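Cellulase (Bacillus sp. BG-CS10, PDB 5E09) probably hydrolyses internal beta-1,4-glucosidic bonds of cellulose with a family 5 glycoside hydrolase barrel, aided by a C-terminal family 46 carbohydrate-binding module. Local coordinates at residues A[438-443]-A[522-527]; A[495-500]-A[512-517]. All coordinates share one frame; numbering follows the deposited sequence.

In the fold
Both contacts lie in the C-terminal carbohydrate-binding module, away from the eight-stranded barrel of the hydrolase, and their centres are about 10 Å apart. Along the chain contact 2 (495-500 with 512-517) is nested inside the loop that contact 1 (438-443 with 522-527) closes. All of their strands belong to one antiparallel sheet, in which 509-516 and 521-529 are neighbours. Backbone pairing joins the two contacts directly there, Tyr524 O lying 2.8 Å from Leu512 N, and Val522 packs on Phe516. Each contact joins strands that are not neighbours in the sheet, contact 1 by a tyrosine hydroxyl and contact 2 by apolar side chains, consistent with a sheet that curls round so that its strands face one another.

Contact 1 (A[438-443]-A[522-527]); sequences ENTEGS and VEYTLS
Strands 436-443 and 521-529 pass too far apart here to pair through their backbones, with the CA atoms of Glu438 and Tyr524 8.9 Å from each other and those of Thr440 and Leu526 9.4 Å. Tyr524 fills most of that gap. Its CG is anti to the backbone N (chi1 -163°), which carries the ring across toward the other strand and brings the phenol end up to the main chain. There Tyr524 OH donates a hydrogen bond of 2.6 Å to Glu438 O. The C=O...O angle is 145°, and the hydroxyl is tilted 20° from the carbonyl plane. That bond also brings Glu438 O to the edge of the ring, near its plane and 3.2 Å from Tyr524 CE1. In the antiparallel sheet of this carbohydrate-binding module, strand 532-536 lies between the two strands, and the tyrosine spans its position, apparently on the inner face of the sheet. The Thr440 side chain crosses that of Tyr524 at about a right angle, with Thr440 CG2 3.4 Å from Tyr524 OH. Leu437 and Ile449 also touch Tyr524, and the residue is buried. A phenylalanine in place of Tyr524 would probably keep the ring packed among these neighbours but leave Glu438 O without its hydroxyl donor, losing the polar tie between the strands. The carboxylate of Glu438 heads away from the tyrosine and hydrogen-bonds through OE2 to His452 NE2, while Asn439 OD1 accepts from the backbone N of Arg537 at the C-terminus.

Contact 2 (A[495-500]-A[512-517]); sequences IVITDA and LTFHFW
Ile495 lays its CD1 methyl over one face of the Phe514 ring, 4.0 Å from the centroid and 22° off the ring normal, a CH-pi contact shifted toward the rim. The two side chains come at each other from opposite directions. Ile495 grips the ring with both branches: CG2, anti to the backbone N, reaches Phe514 CE1 at 3.7 Å, while CG1, beside that N (chi1 -60°), carries CD1 to the same carbon. Ile497 takes the edge instead, its CD1 lying near the ring plane 4.4 Å from Phe514 CZ. That methyl also meets Leu512 CD1 at 4.3 Å, so it sits where both residues of the facing strand can touch it. The axes of 495-497 and 512-516 come within 12.0 Å, their chain directions 139° apart. In the antiparallel sheet of the carbohydrate-binding module, strands 521-529, 532-536, 436-443 and 447-452 lie between the two, consistent with a sheet that curls back on itself, with these four buried side chains inside. Met461 also packs on Phe514, Phe486 on Ile497, and Leu526 on Leu512. Beyond the strand, Thr498 is the N-cap of helix 499-502, with OG1 bonded to the backbone N of Phe501.

Contact 1 (A[438-443]-A[522-527])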
# COMPACT_ATOMS: atom_id res chain seq x y z
N GLU A 438 33.46 0.57 -1.30
CA GLU A 438 34.75 0.85 -0.69
C GLU A 438 34.90 0.25 0.71
O GLU A 438 33.92 -0.05 1.38
CB GLU A 438 34.97 2.36 -0.60
CG GLU A 438 35.01 3.05 -1.96
CD GLU A 438 35.26 4.54 -1.85
OE1 GLU A 438 35.46 5.02 -0.71
OE2 GLU A 438 35.24 5.22 -2.89
N ASN A 439 36.15 0.07 1.13
CA ASN A 439 36.44 -0.32 2.51
C ASN A 439 35.93 0.72 3.49
O ASN A 439 35.88 1.92 3.17
CB ASN A 439 37.94 -0.52 2.72
CG ASN A 439 38.52 -1.57 1.80
OD1 ASN A 439 37.82 -2.47 1.36
ND2 ASN A 439 39.80 -1.45 1.49
N THR A 440 35.55 0.28 4.68
CA THR A 440 35.11 1.23 5.69
C THR A 440 35.26 0.62 7.07
O THR A 440 35.45 -0.58 7.21
CB THR A 440 33.65 1.68 5.46
OG1 THR A 440 33.31 2.72 6.39
CG2 THR A 440 32.70 0.52 5.65
N GLU A 441 35.19 1.48 8.08
CA GLU A 441 35.28 1.07 9.48
C GLU A 441 34.16 1.78 10.21
O GLU A 441 33.85 2.93 9.89
CB GLU A 441 36.64 1.45 10.08
CG GLU A 441 37.82 0.69 9.51
CD GLU A 441 39.15 1.15 10.09
OE1 GLU A 441 39.17 2.18 10.80
OE2 GLU A 441 40.17 0.46 9.84
N GLY A 442 33.53 1.13 11.18
CA GLY A 442 32.50 1.82 11.93
C GLY A 442 31.92 1.04 13.08
O GLY A 442 32.34 -0.07 13.36
N SER A 443 30.96 1.65 13.76
CA SER A 443 30.24 0.97 14.82
C SER A 443 28.91 0.47 14.27
O SER A 443 28.42 0.98 13.26
CB SER A 443 30.01 1.90 16.01
OG SER A 443 29.11 2.95 15.68
N VAL A 522 27.29 -7.25 -6.62
CA VAL A 522 28.55 -6.84 -6.02
C VAL A 522 28.74 -7.51 -4.65
O VAL A 522 27.84 -7.48 -3.81
CB VAL A 522 28.63 -5.31 -5.88
CG1 VAL A 522 30.01 -4.89 -5.39
CG2 VAL A 522 28.32 -4.66 -7.21
N GLU A 523 29.91 -8.11 -4.46
CA GLU A 523 30.21 -8.81 -3.22
C GLU A 523 30.90 -7.87 -2.26
O GLU A 523 31.63 -6.97 -2.67
CB GLU A 523 31.09 -10.03 -3.49
CG GLU A 523 30.46 -11.07 -4.41
CD GLU A 523 29.43 -11.94 -3.70
OE1 GLU A 523 29.54 -12.10 -2.46
OE2 GLU A 523 28.52 -12.47 -4.37
N TYR A 524 30.65 -8.07 -0.96
CA TYR A 524 31.24 -7.24 0.08
C TYR A 524 31.36 -8.04 1.37
O TYR A 524 30.53 -8.90 1.63
CB TYR A 524 30.38 -5.99 0.30
CG TYR A 524 31.07 -4.87 1.04
CD1 TYR A 524 31.94 -4.00 0.38
CD2 TYR A 524 30.85 -4.67 2.40
CE1 TYR A 524 32.56 -2.97 1.05
CE2 TYR A 524 31.46 -3.63 3.08
CZ TYR A 524 32.32 -2.79 2.40
OH TYR A 524 32.93 -1.76 3.08
N THR A 525 32.38 -7.77 2.17
CA THR A 525 32.58 -8.59 3.37
C THR A 525 32.61 -7.75 4.64
O THR A 525 33.30 -6.74 4.71
CB THR A 525 33.88 -9.42 3.26
OG1 THR A 525 33.84 -10.22 2.08
CG2 THR A 525 34.04 -10.33 4.48
N LEU A 526 31.84 -8.16 5.64
CA LEU A 526 31.87 -7.52 6.95
C LEU A 526 32.58 -8.41 7.96
O LEU A 526 32.44 -9.62 7.94
CB LEU A 526 30.45 -7.20 7.44
CG LEU A 526 29.52 -6.39 6.53
CD1 LEU A 526 28.19 -6.14 7.23
CD2 LEU A 526 30.17 -5.08 6.13
N SER A 527 33.35 -7.79 8.84
CA SER A 527 33.84 -8.47 10.03
C SER A 527 33.25 -7.75 11.23
O SER A 527 33.56 -6.58 11.47
CB SER A 527 35.37 -8.47 10.08
OG SER A 527 35.91 -9.27 9.04

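Contact 2 (A[495-500]-A[512-517])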
# COMPACT_ATOMS: atom_id res chain seq x y z
N ILE A 495 25.57 2.99 1.25
CA ILE A 495 24.58 2.01 1.66
C ILE A 495 24.66 1.81 3.16
O ILE A 495 25.67 1.34 3.68
CB ILE A 495 24.76 0.65 0.96
CG1 ILE A 495 24.64 0.81 -0.56
CG2 ILE A 495 23.73 -0.34 1.47
CD1 ILE A 495 24.93 -0.47 -1.33
N VAL A 496 23.60 2.19 3.87
CA VAL A 496 23.55 2.04 5.32
C VAL A 496 23.23 0.60 5.71
O VAL A 496 22.35 -0.01 5.13
CB VAL A 496 22.50 2.99 5.94
CG1 VAL A 496 22.36 2.74 7.43
CG2 VAL A 496 22.85 4.44 5.66
N ILE A 497 23.97 0.07 6.68
CA ILE A 497 23.60 -1.20 7.30
C ILE A 497 23.12 -0.90 8.72
O ILE A 497 23.86 -0.36 9.53
CB ILE A 497 24.76 -2.20 7.32
CG1 ILE A 497 25.40 -2.30 5.94
CG2 ILE A 497 24.27 -3.56 7.77
CD1 ILE A 497 24.50 -2.97 4.90
N THR A 498 21.87 -1.25 9.01
CA THR A 498 21.18 -0.79 10.22
C THR A 498 21.57 -1.52 11.50
O THR A 498 22.14 -2.62 11.47
CB THR A 498 19.66 -0.90 10.06
OG1 THR A 498 19.29 -2.28 9.90
CG2 THR A 498 19.18 -0.11 8.85
N ASP A 499 21.24 -0.90 12.63
CA ASP A 499 21.46 -1.50 13.95
C ASP A 499 20.61 -2.76 14.07
O ASP A 499 21.02 -3.73 14.71
CB ASP A 499 21.13 -0.49 15.06
CG ASP A 499 21.94 -0.71 16.33
OD1 ASP A 499 23.06 -1.28 16.26
OD2 ASP A 499 21.46 -0.31 17.42
N ALA A 500 19.44 -2.75 13.45
CA ALA A 500 18.55 -3.91 13.47
C ALA A 500 19.20 -5.13 12.81
O ALA A 500 19.03 -6.26 13.27
CB ALA A 500 17.22 -3.58 12.80
N LEU A 512 28.07 -10.23 2.15
CA LEU A 512 26.94 -9.54 1.57
C LEU A 512 27.02 -9.59 0.05
O LEU A 512 28.10 -9.41 -0.54
CB LEU A 512 26.87 -8.07 2.03
CG LEU A 512 26.98 -7.74 3.52
CD1 LEU A 512 27.02 -6.23 3.73
CD2 LEU A 512 25.85 -8.37 4.32
N THR A 513 25.87 -9.82 -0.58
CA THR A 513 25.76 -9.79 -2.03
C THR A 513 24.70 -8.79 -2.42
O THR A 513 23.52 -9.04 -2.21
CB THR A 513 25.39 -11.16 -2.61
OG1 THR A 513 26.30 -12.15 -2.14
CG2 THR A 513 25.41 -11.12 -4.14
N PHE A 514 25.09 -7.65 -2.98
CA PHE A 514 24.11 -6.68 -3.45
C PHE A 514 23.65 -6.98 -4.88
O PHE A 514 24.47 -7.08 -5.80
CB PHE A 514 24.66 -5.26 -3.35
CG PHE A 514 24.90 -4.81 -1.94
CD1 PHE A 514 23.88 -4.22 -1.21
CD2 PHE A 514 26.14 -4.98 -1.33
CE1 PHE A 514 24.09 -3.80 0.10
CE2 PHE A 514 26.36 -4.56 -0.03
CZ PHE A 514 25.33 -3.97 0.69
N HIS A 515 22.33 -7.14 -5.03
CA HIS A 515 21.70 -7.32 -6.33
C HIS A 515 21.15 -5.99 -6.85
O HIS A 515 20.29 -5.36 -6.20
CB HIS A 515 20.55 -8.34 -6.25
CG HIS A 515 20.98 -9.72 -5.82
ND1 HIS A 515 20.81 -10.83 -6.62
CD2 HIS A 515 21.55 -10.16 -4.68
CE1 HIS A 515 21.26 -11.90 -5.98
NE2 HIS A 515 21.72 -11.52 -4.80
N PHE A 516 21.64 -5.60 -8.02
CA PHE A 516 21.23 -4.38 -8.71
C PHE A 516 20.26 -4.68 -9.85
O PHE A 516 20.23 -5.80 -10.36
CB PHE A 516 22.45 -3.64 -9.27
CG PHE A 516 23.35 -3.08 -8.21
CD1 PHE A 516 24.26 -3.88 -7.56
CD2 PHE A 516 23.27 -1.73 -7.88
CE1 PHE A 516 25.09 -3.36 -6.58
CE2 PHE A 516 24.10 -1.21 -6.90
CZ PHE A 516 25.00 -2.02 -6.25
N TRP A 517 19.48 -3.68 -10.24
CA TRP A 517 18.46 -3.87 -11.28
C TRP A 517 19.03 -4.00 -12.70
O TRP A 517 18.34 -4.43 -13.61
CB TRP A 517 17.45 -2.73 -11.22
CG TRP A 517 16.44 -2.98 -10.16
CD1 TRP A 517 16.32 -2.32 -8.96
CD2 TRP A 517 15.43 -3.98 -10.16
NE1 TRP A 517 15.29 -2.85 -8.23
CE2 TRP A 517 14.72 -3.89 -8.95
CE3 TRP A 517 15.05 -4.97 -11.08
CZ2 TRP A 517 13.65 -4.71 -8.62
CZ3 TRP A 517 13.99 -5.81 -10.76
CH2 TRP A 517 13.30 -5.67 -9.54